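Glutamate--tRNA ligase (Elizabethkingia anophelis, PDB 6B1Z) probably catalyses the ATP-dependent attachment of glutamate to its cognate tRNA, as a class I aminoacyl-tRNA synthetase. Local coordinates at residues A115-E120 with R145-I150; Y167-K172 with V200-D205; K322-M327 with A351-Q356. All blocks are in the same frame, centred on the assembly; numbering follows the deposited sequence. Where two conformers were deposited one is given.

Contact 1: residues A115-E120 with R145-I150; sequences AFDTPE and RLRNSI
A single beta bridge, A115 with N148, joins the end of strand 112-115 to the loop 145-150; F116 and D117, in the turn into helix 119-131, extend the contact to R147. It closes a helix-containing excursion of the catalytic domain, since the 145-150 segment is the loop returning from that helix. The evidence for the bridge is the approach of the A115 and N148 CA atoms to 4.0 Å, and the hydrogen bond from F116 N to R147 O (2.8 Å, 168° at the hydrogen). The D117 carboxylate then takes over from the backbone. With CG anti to its carbonyl carbon (chi1 -42°), D117 brings OD2 to R147 N at 2.8 Å; the N-H arrives on the syn side, 25° out of the carboxylate plane. OD2 also lies 3.3 Å from L146 CB, and the two side chains cross at about a right angle. The other oxygen, OD1, bonds to the Y138 hydroxyl, so both ends of the carboxylate are engaged and its rotation is fixed. F116 turns its ring to helix 154-162. Finally, one water donates to F116 O and accepts from R147 NE, each at 2.8 Å, lying in the guanidinium plane at its edge.

Contact 2: residues Y167-K172 with V200-D205; sequences YVIRFK and VLVKND
I169 O is gripped by two backbone N-H groups, L201 N at 2.7 Å and V202 N at 3.3 Å. The shorter bond meets the oxygen nearly along the carbonyl axis (C=O...N 161°), while the longer one comes in the carbonyl plane on a lone pair (137°). Two successive residues facing one residue of the partner strand make a classic beta bulge, with L201 in a helical backbone conformation. The antiparallel pairing of I169 with V202 is completed by I169 N donating to V202 O at 3.0 Å. One step on, the register has slipped by one residue, and R170 faces V200 as a non-hydrogen-bonded pair.

The bulge separates two sets of side chains. I169 and V202 lie side by side and point the same way, I169 CD1 touching V202 CB at 4.0 Å. On the opposite face of the sheet, V200 has CG1 anti to the backbone N (chi1 174°), which leaves CG2 to sit over one face of the R170 guanidinium, 3.7 Å from R170 NH1. That guanidinium is further fixed by a bond from NH1 to D198 O and a cation-pi contact with Y138. L201, at the bulge itself, sets CD1 3.9 Å from F171 CB, near the plane of the phenyl ring at its edge. Beyond V202 the regular pairing gives way to water links: one molecule donates to both Y167 O and K203 O, at 3.1 and 2.9 Å, and a second joins Y167 N to N204 O.

Strand 168-171 is the middle of a three-stranded antiparallel sheet, between 112-115 and 200-202. I169 and V202 pack on T103 of helix 96-106, whereas F171 and L201 reach L242 of helix 236-246.

Contact 3: residues K322-M327 with A351-Q356; sequences KEIVSM and AKWFNQ
The 322-327 loop passes alongside helix 348-361 without backbone pairing, its closest CA approach being I324 to F354 at 7.8 Å, so E323 and I324 meet W353 and F354 by loop-on-helix packing. The site lies in the largely helical part of the chain, where the sequence families of the catalytic and anticodon-binding domains adjoin. I324 CD1 touches both aromatic residues, 3.6 Å from F354 CD1 and 4.1 Å from W353 CZ3; I324 and F354 slide past each other in opposite directions. The aromatics also pack together: W353 CZ3 stands 3.7 Å above the F354 ring, over its centre, while E323 O meets the same ring in plane at its edge, 3.6 Å from F354 CE1. The same carbonyl accepts a hydrogen bond from N309 ND2. E323 extends beyond CG and crosses W353 at about a right angle, with the carboxylate and indole planes only 20° apart. Its stronger partner is K350, which makes a salt bridge to OE2 and a cation-pi contact with W353. With OE2 paired to K350, the other oxygen of E323, OE1, lies 3.6 Å from W353 CH2.

Contacts 1 and 2 meet at one small sheet, their centres about 11 Å apart: A115 N is placed to bond V168 O at 2.9 Å, which joins the two contacts directly. Contact 3 lies about 55 Å and 47 Å from them, centre to centre, in a helical region nearer the centre of the chain. All three are partly buried, none a pure surface contact. Their chemistry follows the elements joined. Contact 2, strand to strand, buries the most area (487 Å²) and relies on backbone bonds plus aliphatic packing; contact 1, strand end to loop, substitutes a carboxylate for part of that pairing; contact 3, loop to helix, depends on aromatic packing.

Contact 1: residues A115-E120 with R145-I150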
loop_
_atom_site.group_PDB
_atom_site.type_symbol
_atom_site.label_atom_id
_atom_site.label_comp_id
_atom_site.label_asym_id
_atom_site.label_seq_id
_atom_site.Cartn_x
_atom_site.Cartn_y
_atom_site.Cartn_z
ATOM N N ALA A 115 32.627 -18.898 -11.990
ATOM C CA ALA A 115 32.532 -19.839 -10.877
ATOM C C ALA A 115 31.710 -21.048 -11.296
ATOM O O ALA A 115 30.630 -20.898 -11.878
ATOM C CB ALA A 115 31.928 -19.179 -9.630
ATOM N N PHE A 116 32.229 -22.237 -10.999
ATOM C CA PHE A 116 31.696 -23.499 -11.497
ATOM C C PHE A 116 31.034 -24.335 -10.410
ATOM O O PHE A 116 30.600 -25.463 -10.690
ATOM C CB PHE A 116 32.812 -24.320 -12.161
ATOM C CG PHE A 116 33.456 -23.635 -13.341
ATOM C CD1 PHE A 116 34.633 -22.916 -13.187
ATOM C CD2 PHE A 116 32.887 -23.716 -14.599
ATOM C CE1 PHE A 116 35.221 -22.280 -14.272
ATOM C CE2 PHE A 116 33.477 -23.096 -15.698
ATOM C CZ PHE A 116 34.642 -22.369 -15.527
ATOM N N ASP A 117 30.913 -23.809 -9.192
ATOM C CA ASP A 117 30.424 -24.617 -8.080
ATOM C C ASP A 117 28.983 -25.052 -8.315
ATOM O O ASP A 117 28.137 -24.263 -8.744
ATOM C CB ASP A 117 30.521 -23.826 -6.777
ATOM C CG ASP A 117 31.812 -23.052 -6.669
ATOM O OD1 ASP A 117 31.850 -21.909 -7.178
ATOM O OD2 ASP A 117 32.783 -23.593 -6.101
ATOM N N THR A 118 28.713 -26.317 -8.035
ATOM C CA THR A 118 27.357 -26.834 -8.165
ATOM C C THR A 118 26.558 -26.544 -6.898
ATOM O O THR A 118 27.129 -26.241 -5.845
ATOM C CB THR A 118 27.383 -28.335 -8.417
ATOM O OG1 THR A 118 27.852 -29.017 -7.247
ATOM C CG2 THR A 118 28.282 -28.680 -9.608
ATOM N N PRO A 119 25.225 -26.626 -6.969
ATOM C CA PRO A 119 24.428 -26.430 -5.743
ATOM C C PRO A 119 24.788 -27.397 -4.627
ATOM O O PRO A 119 24.791 -27.002 -3.453
ATOM C CB PRO A 119 22.992 -26.631 -6.240
ATOM C CG PRO A 119 23.043 -26.170 -7.660
ATOM C CD PRO A 119 24.370 -26.697 -8.168
ATOM N N GLU A 120 25.116 -28.647 -4.960
ATOM C CA GLU A 120 25.533 -29.609 -3.943
ATOM C C GLU A 120 26.846 -29.197 -3.283
ATOM O O GLU A 120 27.015 -29.359 -2.071
ATOM C CB GLU A 120 25.670 -31.004 -4.554
ATOM C CG GLU A 120 24.352 -31.666 -4.955
ATOM C CD GLU A 120 23.867 -31.294 -6.356
ATOM O OE1 GLU A 120 24.340 -30.306 -6.965
ATOM O OE2 GLU A 120 22.982 -32.020 -6.861
ATOM N N ARG A 145 39.313 -21.766 -2.060
ATOM C CA ARG A 145 39.110 -23.194 -1.860
ATOM C C ARG A 145 37.849 -23.710 -2.540
ATOM O O ARG A 145 37.472 -24.868 -2.334
ATOM C CB ARG A 145 39.099 -23.544 -0.372
ATOM C CG ARG A 145 37.989 -22.953 0.476
ATOM C CD ARG A 145 38.239 -23.400 1.918
ATOM N NE ARG A 145 37.587 -22.580 2.935
ATOM C CZ ARG A 145 36.734 -23.051 3.840
ATOM N NH1 ARG A 145 36.420 -24.342 3.857
ATOM N NH2 ARG A 145 36.199 -22.232 4.735
ATOM N N LEU A 146 37.212 -22.894 -3.368
ATOM C CA LEU A 146 36.073 -23.327 -4.155
ATOM C C LEU A 146 36.532 -23.521 -5.603
ATOM O O LEU A 146 37.737 -23.645 -5.869
ATOM C CB LEU A 146 34.939 -22.315 -3.966
ATOM C CG LEU A 146 34.358 -22.421 -2.545
ATOM C CD1 LEU A 146 33.507 -21.210 -2.189
ATOM C CD2 LEU A 146 33.560 -23.715 -2.388
ATOM N N ARG A 147 35.588 -23.583 -6.544
ATOM C CA ARG A 147 35.896 -23.969 -7.922
ATOM C C ARG A 147 35.545 -22.817 -8.857
ATOM O O ARG A 147 34.394 -22.673 -9.278
ATOM C CB ARG A 147 35.163 -25.253 -8.301
ATOM C CG ARG A 147 35.740 -26.497 -7.583
ATOM C CD ARG A 147 35.019 -27.821 -7.924
ATOM N NE ARG A 147 34.861 -28.024 -9.362
ATOM C CZ ARG A 147 35.836 -28.404 -10.183
ATOM N NH1 ARG A 147 37.058 -28.622 -9.712
ATOM N NH2 ARG A 147 35.585 -28.563 -11.477
ATOM N N ASN A 148 36.541 -21.997 -9.192
ATOM C CA ASN A 148 36.298 -20.793 -9.974
ATOM C C ASN A 148 37.579 -20.437 -10.728
ATOM O O ASN A 148 38.612 -21.088 -10.565
ATOM C CB ASN A 148 35.819 -19.661 -9.058
ATOM C CG ASN A 148 36.791 -19.394 -7.934
ATOM O OD1 ASN A 148 37.922 -18.983 -8.182
ATOM N ND2 ASN A 148 36.370 -19.641 -6.698
ATOM N N SER A 149 37.511 -19.389 -11.559
ATOM C CA SER A 149 38.655 -19.050 -12.400
ATOM C C SER A 149 39.776 -18.359 -11.632
ATOM O O SER A 149 40.840 -18.120 -12.213
ATOM C CB SER A 149 38.216 -18.196 -13.599
ATOM O OG SER A 149 37.567 -17.009 -13.197
ATOM N N ILE A 150 39.570 -18.038 -10.360
ATOM C CA ILE A 150 40.668 -17.568 -9.524
ATOM C C ILE A 150 41.402 -18.733 -8.872
ATOM O O ILE A 150 42.636 -18.736 -8.815
ATOM C CB ILE A 150 40.139 -16.572 -8.475
ATOM C CG1 ILE A 150 39.673 -15.283 -9.159
ATOM C CG2 ILE A 150 41.214 -16.277 -7.416
ATOM C CD1 ILE A 150 38.874 -14.378 -8.272
HETATM O O HOH W 1 32.127 -27.634 -9.700
#

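Contact 2: residues Y167-K172 with V200-D205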
loop_
_atom_site.group_PDB
_atom_site.type_symbol
_atom_site.label_atom_id
_atom_site.label_comp_id
_atom_site.label_asym_id
_atom_site.label_seq_id
_atom_site.Cartn_x
_atom_site.Cartn_y
_atom_site.Cartn_z
ATOM N N TYR A 167 28.463 -22.335 -15.581
ATOM C CA TYR A 167 29.167 -21.412 -14.702
ATOM C C TYR A 167 28.336 -20.154 -14.489
ATOM O O TYR A 167 27.509 -19.778 -15.327
ATOM C CB TYR A 167 30.560 -21.025 -15.247
ATOM C CG TYR A 167 30.537 -20.262 -16.563
ATOM C CD1 TYR A 167 30.450 -18.872 -16.588
ATOM C CD2 TYR A 167 30.619 -20.932 -17.774
ATOM C CE1 TYR A 167 30.424 -18.176 -17.788
ATOM C CE2 TYR A 167 30.598 -20.246 -18.979
ATOM C CZ TYR A 167 30.501 -18.871 -18.979
ATOM O OH TYR A 167 30.476 -18.192 -20.180
ATOM N N VAL A 168 28.559 -19.513 -13.345
ATOM C CA VAL A 168 28.024 -18.188 -13.077
ATOM C C VAL A 168 29.185 -17.208 -13.156
ATOM O O VAL A 168 30.357 -17.590 -13.125
ATOM C CB VAL A 168 27.312 -18.080 -11.709
ATOM C CG1 VAL A 168 26.090 -19.012 -11.638
ATOM C CG2 VAL A 168 28.292 -18.351 -10.548
ATOM N N ILE A 169 28.857 -15.928 -13.273
ATOM C CA ILE A 169 29.861 -14.877 -13.183
ATOM C C ILE A 169 29.656 -14.170 -11.858
ATOM O O ILE A 169 28.545 -13.728 -11.552
ATOM C CB ILE A 169 29.773 -13.896 -14.365
ATOM C CG1 ILE A 169 30.048 -14.630 -15.674
ATOM C CG2 ILE A 169 30.727 -12.708 -14.144
ATOM C CD1 ILE A 169 29.694 -13.831 -16.910
ATOM N N ARG A 170 30.721 -14.080 -11.057
ATOM C CA ARG A 170 30.676 -13.446 -9.752
ATOM C C ARG A 170 31.473 -12.153 -9.751
ATOM O O ARG A 170 32.459 -12.014 -10.480
ATOM C CB ARG A 170 31.247 -14.360 -8.668
ATOM C CG ARG A 170 30.290 -15.467 -8.260
ATOM C CD ARG A 170 30.918 -16.354 -7.175
ATOM N NE ARG A 170 30.015 -17.452 -6.837
ATOM C CZ ARG A 170 29.034 -17.378 -5.938
ATOM N NH1 ARG A 170 28.817 -16.252 -5.267
ATOM N NH2 ARG A 170 28.271 -18.440 -5.717
ATOM N N PHE A 171 31.031 -11.210 -8.923
ATOM C CA PHE A 171 31.823 -10.019 -8.673
ATOM C C PHE A 171 33.023 -10.383 -7.803
ATOM O O PHE A 171 32.889 -11.149 -6.853
ATOM C CB PHE A 171 30.966 -8.972 -7.961
ATOM C CG PHE A 171 31.671 -7.671 -7.733
ATOM C CD1 PHE A 171 31.778 -6.736 -8.755
ATOM C CD2 PHE A 171 32.216 -7.374 -6.485
ATOM C CE1 PHE A 171 32.413 -5.521 -8.540
ATOM C CE2 PHE A 171 32.856 -6.160 -6.267
ATOM C CZ PHE A 171 32.974 -5.247 -7.288
ATOM N N LYS A 172 34.195 -9.824 -8.119
ATOM C CA LYS A 172 35.401 -10.062 -7.311
ATOM C C LYS A 172 35.557 -8.937 -6.287
ATOM O O LYS A 172 36.086 -7.862 -6.595
ATOM C CB LYS A 172 36.625 -10.179 -8.208
ATOM C CG LYS A 172 37.893 -10.612 -7.471
ATOM C CD LYS A 172 39.053 -10.693 -8.459
ATOM C CE LYS A 172 40.335 -11.113 -7.772
ATOM N NZ LYS A 172 40.939 -9.990 -7.018
ATOM N N VAL A 200 26.772 -13.114 -7.164
ATOM C CA VAL A 200 26.545 -13.550 -8.535
ATOM C C VAL A 200 25.977 -12.391 -9.344
ATOM O O VAL A 200 24.992 -11.751 -8.938
ATOM C CB VAL A 200 25.597 -14.753 -8.578
ATOM C CG1 VAL A 200 25.261 -15.105 -10.038
ATOM C CG2 VAL A 200 26.206 -15.953 -7.874
ATOM N N LEU A 201 26.591 -12.134 -10.494
ATOM C CA LEU A 201 26.174 -11.111 -11.440
ATOM C C LEU A 201 25.417 -11.683 -12.617
ATOM O O LEU A 201 24.498 -11.030 -13.110
ATOM C CB LEU A 201 27.381 -10.342 -11.986
ATOM C CG LEU A 201 28.246 -9.678 -10.924
ATOM C CD1 LEU A 201 29.429 -8.990 -11.581
ATOM C CD2 LEU A 201 27.393 -8.683 -10.142
ATOM N N VAL A 202 25.805 -12.865 -13.097
ATOM C CA VAL A 202 25.161 -13.497 -14.244
ATOM C C VAL A 202 24.942 -14.967 -13.907
ATOM O O VAL A 202 25.860 -15.649 -13.441
ATOM C CB VAL A 202 26.001 -13.341 -15.531
ATOM C CG1 VAL A 202 25.243 -13.920 -16.731
ATOM C CG2 VAL A 202 26.363 -11.853 -15.768
ATOM N N LYS A 203 23.719 -15.450 -14.119
ATOM C CA LYS A 203 23.349 -16.824 -13.809
ATOM C C LYS A 203 23.833 -17.784 -14.907
ATOM O O LYS A 203 24.354 -17.367 -15.943
ATOM C CB LYS A 203 21.832 -16.911 -13.633
ATOM C CG LYS A 203 21.286 -15.964 -12.569
ATOM C CD LYS A 203 19.749 -15.985 -12.506
ATOM C CE LYS A 203 19.118 -15.404 -13.778
ATOM N NZ LYS A 203 17.618 -15.365 -13.718
ATOM N N ASN A 204 23.644 -19.092 -14.658
ATOM C CA ASN A 204 24.039 -20.156 -15.588
ATOM C C ASN A 204 23.509 -19.956 -16.999
ATOM O O ASN A 204 24.140 -20.399 -17.965
ATOM C CB ASN A 204 23.520 -21.513 -15.105
ATOM C CG ASN A 204 24.331 -22.090 -13.987
ATOM O OD1 ASN A 204 25.498 -21.737 -13.794
ATOM N ND2 ASN A 204 23.723 -23.006 -13.241
ATOM N N ASP A 205 22.332 -19.359 -17.140
ATOM C CA ASP A 205 21.700 -19.209 -18.441
ATOM C C ASP A 205 22.059 -17.901 -19.141
ATOM O O ASP A 205 21.494 -17.609 -20.199
ATOM C CB ASP A 205 20.175 -19.339 -18.307
ATOM C CG ASP A 205 19.555 -18.263 -17.427
ATOM O OD1 ASP A 205 20.285 -17.385 -16.919
ATOM O OD2 ASP A 205 18.321 -18.297 -17.242
HETATM O O HOH W 2 27.125 -17.005 -16.597
HETATM O O HOH W 3 26.855 -21.504 -18.068
#

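Contact 3: residues K322-M327 with A351-Q356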
loop_
_atom_site.group_PDB
_atom_site.type_symbol
_atom_site.label_atom_id
_atom_site.label_comp_id
_atom_site.label_asym_id
_atom_site.label_seq_id
_atom_site.Cartn_x
_atom_site.Cartn_y
_atom_site.Cartn_z
ATOM N N LYS A 322 0.535 20.565 7.548
ATOM C CA LYS A 322 -0.807 20.336 7.032
ATOM C C LYS A 322 -0.945 18.863 6.661
ATOM O O LYS A 322 -0.233 18.373 5.776
ATOM C CB LYS A 322 -1.070 21.229 5.822
ATOM C CG LYS A 322 -2.487 21.171 5.285
ATOM C CD LYS A 322 -2.643 22.116 4.104
ATOM C CE LYS A 322 -4.003 21.968 3.447
ATOM N NZ LYS A 322 -4.049 22.695 2.147
ATOM N N GLU A 323 -1.860 18.161 7.332
ATOM C CA GLU A 323 -1.946 16.711 7.164
ATOM C C GLU A 323 -2.728 16.312 5.921
ATOM O O GLU A 323 -2.384 15.328 5.258
ATOM C CB GLU A 323 -2.607 16.081 8.378
ATOM C CG GLU A 323 -1.797 16.107 9.627
ATOM C CD GLU A 323 -2.376 15.164 10.642
ATOM O OE1 GLU A 323 -3.287 15.574 11.391
ATOM O OE2 GLU A 323 -1.943 14.001 10.654
ATOM N N ILE A 324 -3.811 17.022 5.624
ATOM C CA ILE A 324 -4.670 16.694 4.494
ATOM C C ILE A 324 -4.133 17.444 3.282
ATOM O O ILE A 324 -4.136 18.678 3.253
ATOM C CB ILE A 324 -6.130 17.063 4.774
ATOM C CG1 ILE A 324 -6.654 16.289 5.984
ATOM C CG2 ILE A 324 -6.982 16.802 3.544
ATOM C CD1 ILE A 324 -6.870 14.815 5.721
ATOM N N VAL A 325 -3.658 16.700 2.288
ATOM C CA VAL A 325 -3.083 17.287 1.081
ATOM C C VAL A 325 -3.481 16.439 -0.119
ATOM O O VAL A 325 -3.514 15.205 -0.051
ATOM C CB VAL A 325 -1.546 17.418 1.162
ATOM C CG1 VAL A 325 -1.157 18.705 1.900
ATOM C CG2 VAL A 325 -0.936 16.203 1.823
ATOM N N SER A 326 -3.772 17.116 -1.223
ATOM C CA SER A 326 -4.043 16.485 -2.501
ATOM C C SER A 326 -2.739 16.050 -3.169
ATOM O O SER A 326 -1.643 16.465 -2.787
ATOM C CB SER A 326 -4.765 17.462 -3.424
ATOM O OG SER A 326 -3.869 18.489 -3.839
ATOM N N MET A 327 -2.868 15.224 -4.210
ATOM C CA MET A 327 -1.686 14.856 -4.989
ATOM C C MET A 327 -0.969 16.092 -5.529
ATOM O O MET A 327 0.263 16.160 -5.497
ATOM C CB MET A 327 -2.078 13.924 -6.137
ATOM C CG MET A 327 -0.906 13.406 -6.969
ATOM S SD MET A 327 0.167 12.281 -6.059
ATOM C CE MET A 327 -0.771 10.772 -6.174
ATOM N N ALA A 351 -5.104 5.593 9.260
ATOM C CA ALA A 351 -5.666 5.286 7.947
ATOM C C ALA A 351 -7.177 5.477 7.941
ATOM O O ALA A 351 -7.741 6.032 6.983
ATOM C CB ALA A 351 -5.294 3.861 7.548
ATOM N N LYS A 352 -7.846 5.057 9.018
ATOM C CA LYS A 352 -9.289 5.233 9.100
ATOM C C LYS A 352 -9.655 6.702 9.273
ATOM O O LYS A 352 -10.646 7.174 8.704
ATOM C CB LYS A 352 -9.840 4.376 10.238
ATOM C CG LYS A 352 -9.748 2.893 9.886
ATOM C CD LYS A 352 -10.103 1.986 11.034
ATOM C CE LYS A 352 -10.178 0.551 10.559
ATOM N NZ LYS A 352 -10.417 -0.375 11.710
ATOM N N TRP A 353 -8.853 7.441 10.042
ATOM C CA TRP A 353 -9.106 8.873 10.216
ATOM C C TRP A 353 -9.012 9.602 8.883
ATOM O O TRP A 353 -9.876 10.420 8.561
ATOM C CB TRP A 353 -8.126 9.471 11.223
ATOM C CG TRP A 353 -8.219 10.979 11.389
ATOM C CD1 TRP A 353 -9.048 11.664 12.243
ATOM C CD2 TRP A 353 -7.431 11.973 10.711
ATOM N NE1 TRP A 353 -8.813 13.024 12.144
ATOM C CE2 TRP A 353 -7.832 13.238 11.208
ATOM C CE3 TRP A 353 -6.432 11.920 9.731
ATOM C CZ2 TRP A 353 -7.272 14.435 10.756
ATOM C CZ3 TRP A 353 -5.868 13.118 9.284
ATOM C CH2 TRP A 353 -6.291 14.355 9.800
ATOM N N PHE A 354 -7.967 9.315 8.099
ATOM C CA PHE A 354 -7.864 9.903 6.764
ATOM C C PHE A 354 -9.097 9.586 5.925
ATOM O O PHE A 354 -9.619 10.470 5.230
ATOM C CB PHE A 354 -6.603 9.411 6.045
ATOM C CG PHE A 354 -5.378 10.254 6.299
ATOM C CD1 PHE A 354 -5.276 11.555 5.795
ATOM C CD2 PHE A 354 -4.307 9.738 7.013
ATOM C CE1 PHE A 354 -4.134 12.326 6.024
ATOM C CE2 PHE A 354 -3.163 10.494 7.235
ATOM C CZ PHE A 354 -3.067 11.788 6.742
ATOM N N ASN A 355 -9.563 8.331 5.953
ATOM C CA ASN A 355 -10.737 7.975 5.156
ATOM C C ASN A 355 -11.941 8.795 5.590
ATOM O O ASN A 355 -12.682 9.324 4.751
ATOM C CB ASN A 355 -11.060 6.479 5.243
ATOM C CG ASN A 355 -11.559 5.931 3.892
ATOM O OD1 ASN A 355 -10.880 6.089 2.876
ATOM N ND2 ASN A 355 -12.768 5.362 3.865
ATOM N N GLN A 356 -12.143 8.912 6.903
ATOM C CA GLN A 356 -13.259 9.700 7.417
ATOM C C GLN A 356 -13.162 11.151 6.960
ATOM O O GLN A 356 -14.165 11.755 6.559
ATOM C CB GLN A 356 -13.280 9.618 8.943
ATOM C CG GLN A 356 -14.507 10.263 9.529
ATOM C CD GLN A 356 -14.608 9.997 10.991
ATOM O OE1 GLN A 356 -15.380 9.140 11.437
ATOM N NE2 GLN A 356 -13.805 10.706 11.759
#